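Side-chain contact in glucosidase (Croceicoccus marinus, PDB 5Z3K), which probably hydrolyses O-glycosidic bonds as a beta-glucosidase of glycoside hydrolase family 39: residues 104-109 against 261-266. Residues are numbered along the deposited sequence; the frame is centred on the assembly and turned at random.
Sequences NILFTI and LLSYWS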
ATOM      1  N   ASN A 104       7.674   6.368  -6.880  1.00 12.46           N
ATOM      2  CA  ASN A 104       8.715   5.351  -6.943  1.00 12.93           C
ATOM      3  C   ASN A 104       8.100   3.979  -7.218  1.00 11.16           C
ATOM      4  O   ASN A 104       6.883   3.795  -7.202  1.00 10.11           O
ATOM      5  CB  ASN A 104       9.520   5.335  -5.648  1.00 14.78           C
ATOM      6  CG  ASN A 104      10.530   6.459  -5.589  1.00 23.79           C
ATOM      7  OD1 ASN A 104      11.684   6.292  -5.968  1.00 35.07           O
ATOM      8  ND2 ASN A 104      10.098   7.609  -5.123  1.00 26.11           N
ATOM      9  N   ILE A 105       8.957   2.993  -7.467  1.00 13.78           N
ATOM     10  CA  ILE A 105       8.492   1.674  -7.873  1.00 11.70           C
ATOM     11  C   ILE A 105       9.065   0.621  -6.937  1.00 14.17           C
ATOM     12  O   ILE A 105      10.249   0.673  -6.574  1.00 11.77           O
ATOM     13  CB  ILE A 105       8.845   1.385  -9.346  1.00  9.75           C
ATOM     14  CG1 ILE A 105       8.082   2.368 -10.243  1.00 11.12           C
ATOM     15  CG2 ILE A 105       8.466  -0.037  -9.728  1.00  8.89           C
ATOM     16  CD1 ILE A 105       8.563   2.423 -11.687  1.00 13.78           C
ATOM     17  N   LEU A 106       8.204  -0.303  -6.509  1.00 11.75           N
ATOM     18  CA  LEU A 106       8.589  -1.526  -5.811  1.00 11.86           C
ATOM     19  C   LEU A 106       8.412  -2.641  -6.830  1.00 12.60           C
ATOM     20  O   LEU A 106       7.279  -3.016  -7.165  1.00  9.89           O
ATOM     21  CB  LEU A 106       7.730  -1.739  -4.573  1.00 11.45           C
ATOM     22  CG  LEU A 106       7.848  -3.085  -3.862  1.00 11.07           C
ATOM     23  CD1 LEU A 106       9.228  -3.161  -3.246  1.00  8.75           C
ATOM     24  CD2 LEU A 106       6.768  -3.213  -2.794  1.00 10.74           C
ATOM     25  N   PHE A 107       9.522  -3.116  -7.386  1.00  9.44           N
ATOM     26  CA  PHE A 107       9.469  -4.067  -8.485  1.00 13.06           C
ATOM     27  C   PHE A 107       9.530  -5.477  -7.913  1.00 12.97           C
ATOM     28  O   PHE A 107      10.559  -5.886  -7.365  1.00 14.25           O
ATOM     29  CB  PHE A 107      10.600  -3.818  -9.479  1.00 11.69           C
ATOM     30  CG  PHE A 107      10.377  -4.474 -10.806  1.00 14.28           C
ATOM     31  CD1 PHE A 107      10.477  -5.856 -10.936  1.00 13.11           C
ATOM     32  CD2 PHE A 107      10.030  -3.717 -11.914  1.00 16.89           C
ATOM     33  CE1 PHE A 107      10.250  -6.466 -12.148  1.00 16.44           C
ATOM     34  CE2 PHE A 107       9.805  -4.322 -13.132  1.00 18.00           C
ATOM     35  CZ  PHE A 107       9.915  -5.700 -13.250  1.00 19.09           C
ATOM     36  N   THR A 108       8.440  -6.224  -8.057  1.00 10.26           N
ATOM     37  CA  THR A 108       8.371  -7.575  -7.519  1.00 12.05           C
ATOM     38  C   THR A 108       8.907  -8.554  -8.561  1.00 11.55           C
ATOM     39  O   THR A 108       8.374  -8.648  -9.672  1.00 12.41           O
ATOM     40  CB  THR A 108       6.947  -7.951  -7.110  1.00 10.75           C
ATOM     41  OG1 THR A 108       6.447  -6.995  -6.160  1.00 11.73           O
ATOM     42  CG2 THR A 108       6.924  -9.336  -6.453  1.00 13.25           C
ATOM     43  N   ILE A 109       9.955  -9.273  -8.185  1.00 10.87           N
ATOM     44  CA  ILE A 109      10.532 -10.357  -8.982  1.00 12.77           C
ATOM     45  C   ILE A 109       9.777 -11.642  -8.647  1.00 10.86           C
ATOM     46  O   ILE A 109       9.939 -12.196  -7.555  1.00 15.87           O
ATOM     47  CB  ILE A 109      12.033 -10.507  -8.689  1.00 10.79           C
ATOM     48  CG1 ILE A 109      12.763  -9.186  -8.987  1.00 13.12           C
ATOM     49  CG2 ILE A 109      12.639 -11.687  -9.474  1.00 13.54           C
ATOM     50  CD1 ILE A 109      14.171  -9.107  -8.456  1.00 12.84           C
ATOM     51  N   LEU A 261       7.985  -3.467   5.180  1.00 14.18           N
ATOM     52  CA  LEU A 261       7.207  -3.058   4.015  1.00 14.44           C
ATOM     53  C   LEU A 261       5.923  -3.869   3.966  1.00 13.53           C
ATOM     54  O   LEU A 261       5.963  -5.101   3.869  1.00 12.76           O
ATOM     55  CB  LEU A 261       8.011  -3.238   2.726  1.00 12.88           C
ATOM     56  CG  LEU A 261       7.554  -2.409   1.525  1.00 14.78           C
ATOM     57  CD1 LEU A 261       8.732  -2.197   0.582  1.00 16.05           C
ATOM     58  CD2 LEU A 261       6.416  -3.102   0.800  1.00 20.26           C
ATOM     59  N   LEU A 262       4.791  -3.173   4.011  1.00 10.66           N
ATOM     60  CA  LEU A 262       3.474  -3.794   3.960  1.00  9.38           C
ATOM     61  C   LEU A 262       3.080  -3.908   2.485  1.00 13.58           C
ATOM     62  O   LEU A 262       2.586  -2.952   1.884  1.00 13.88           O
ATOM     63  CB  LEU A 262       2.491  -2.969   4.787  1.00 14.34           C
ATOM     64  CG  LEU A 262       1.018  -3.353   4.926  1.00 12.63           C
ATOM     65  CD1 LEU A 262       0.847  -4.836   5.302  1.00 12.18           C
ATOM     66  CD2 LEU A 262       0.345  -2.412   5.942  1.00 12.18           C
ATOM     67  N   SER A 263       3.319  -5.088   1.889  1.00 13.00           N
ATOM     68  CA  SER A 263       3.192  -5.245   0.439  1.00 13.61           C
ATOM     69  C   SER A 263       1.750  -5.356  -0.036  1.00 12.37           C
ATOM     70  O   SER A 263       1.482  -5.108  -1.221  1.00 11.62           O
ATOM     71  CB  SER A 263       3.970  -6.482  -0.025  1.00 13.90           C
ATOM     72  OG  SER A 263       5.331  -6.144  -0.208  1.00 16.24           O
ATOM     73  N   TYR A 264       0.835  -5.768   0.841  1.00  9.93           N
ATOM     74  CA  TYR A 264      -0.602  -5.782   0.578  1.00 13.68           C
ATOM     75  C   TYR A 264      -1.295  -5.343   1.847  1.00 12.08           C
ATOM     76  O   TYR A 264      -1.003  -5.885   2.920  1.00 13.30           O
ATOM     77  CB  TYR A 264      -1.179  -7.165   0.259  1.00 14.41           C
ATOM     78  CG  TYR A 264      -0.731  -7.938  -0.958  1.00 12.30           C
ATOM     79  CD1 TYR A 264       0.499  -8.583  -0.983  1.00 15.26           C
ATOM     80  CD2 TYR A 264      -1.594  -8.132  -2.026  1.00 12.87           C
ATOM     81  CE1 TYR A 264       0.887  -9.347  -2.077  1.00 13.04           C
ATOM     82  CE2 TYR A 264      -1.218  -8.894  -3.135  1.00 17.76           C
ATOM     83  CZ  TYR A 264       0.024  -9.508  -3.147  1.00 16.57           C
ATOM     84  OH  TYR A 264       0.407 -10.276  -4.243  1.00 16.62           O
ATOM     85  N   TRP A 265      -2.244  -4.433   1.722  1.00 12.98           N
ATOM     86  CA  TRP A 265      -3.156  -4.165   2.822  1.00 12.67           C
ATOM     87  C   TRP A 265      -4.479  -3.702   2.239  1.00 12.11           C
ATOM     88  O   TRP A 265      -4.508  -2.944   1.260  1.00  9.50           O
ATOM     89  CB  TRP A 265      -2.587  -3.146   3.811  1.00 10.90           C
ATOM     90  CG  TRP A 265      -2.615  -1.699   3.395  1.00 11.03           C
ATOM     91  CD1 TRP A 265      -1.609  -1.003   2.801  1.00 11.46           C
ATOM     92  CD2 TRP A 265      -3.679  -0.758   3.613  1.00 12.58           C
ATOM     93  NE1 TRP A 265      -1.980   0.302   2.608  1.00 11.64           N
ATOM     94  CE2 TRP A 265      -3.247   0.483   3.099  1.00 11.09           C
ATOM     95  CE3 TRP A 265      -4.949  -0.843   4.192  1.00  9.68           C
ATOM     96  CZ2 TRP A 265      -4.041   1.629   3.140  1.00 11.05           C
ATOM     97  CZ3 TRP A 265      -5.742   0.305   4.225  1.00 10.28           C
ATOM     98  CH2 TRP A 265      -5.279   1.520   3.704  1.00  9.48           C
ATOM     99  N   SER A 266      -5.564  -4.159   2.855  1.00 11.67           N
ATOM    100  CA  SER A 266      -6.907  -3.954   2.348  1.00 15.79           C
ATOM    101  C   SER A 266      -7.871  -4.368   3.444  1.00 17.27           C
ATOM    102  O   SER A 266      -7.521  -5.157   4.323  1.00 14.12           O
ATOM    103  CB  SER A 266      -7.151  -4.785   1.078  1.00 14.89           C
ATOM    104  OG  SER A 266      -8.410  -4.480   0.533  1.00 23.88           O
TER
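Leu106 and Leu261 meet tip to tip, methyl against methyl, and the two residues account for 86 of the 96 Å² buried between 104-109 and 261-266. The closest pair is Leu106 CD2 with Leu261 CD2 at 3.6 Å, while Leu106 CD1 lies 4.0 Å from Leu261 CD1. In each leucine CB is already directed toward the other strand, and CG, anti to N and beside the carbonyl carbon (chi1 170° for Leu106), brings the methyls to the partner. Leucine suits such a place: the nearest CA atoms, those of Leu106 and Ser263, are 9.1 Å apart, and two branched side chains end to end span a gap of this order.

No hydrogen bond joins the two segments, as expected of strands that are not neighbours in the sheet. They are the third and seventh of the eight parallel strands of a TIM barrel, the fold of this hydrolase family, and face each other across its interior, so they meet through side chains only.

Ser263 OG comes within 4.2 Å of Leu106 CD2, a loose van der Waals touch. Small enough to fit next to the leucines, this buried serine has its polar bonding outside the two segments, its hydroxyl hydrogen-bonded to OE1 of Glu153 on strand 151-154. The other carboxylate oxygen, OE2, is hydrogen-bonded to Thr108 OG1, so hydroxyls from both segments hold Glu153 at its two oxygens.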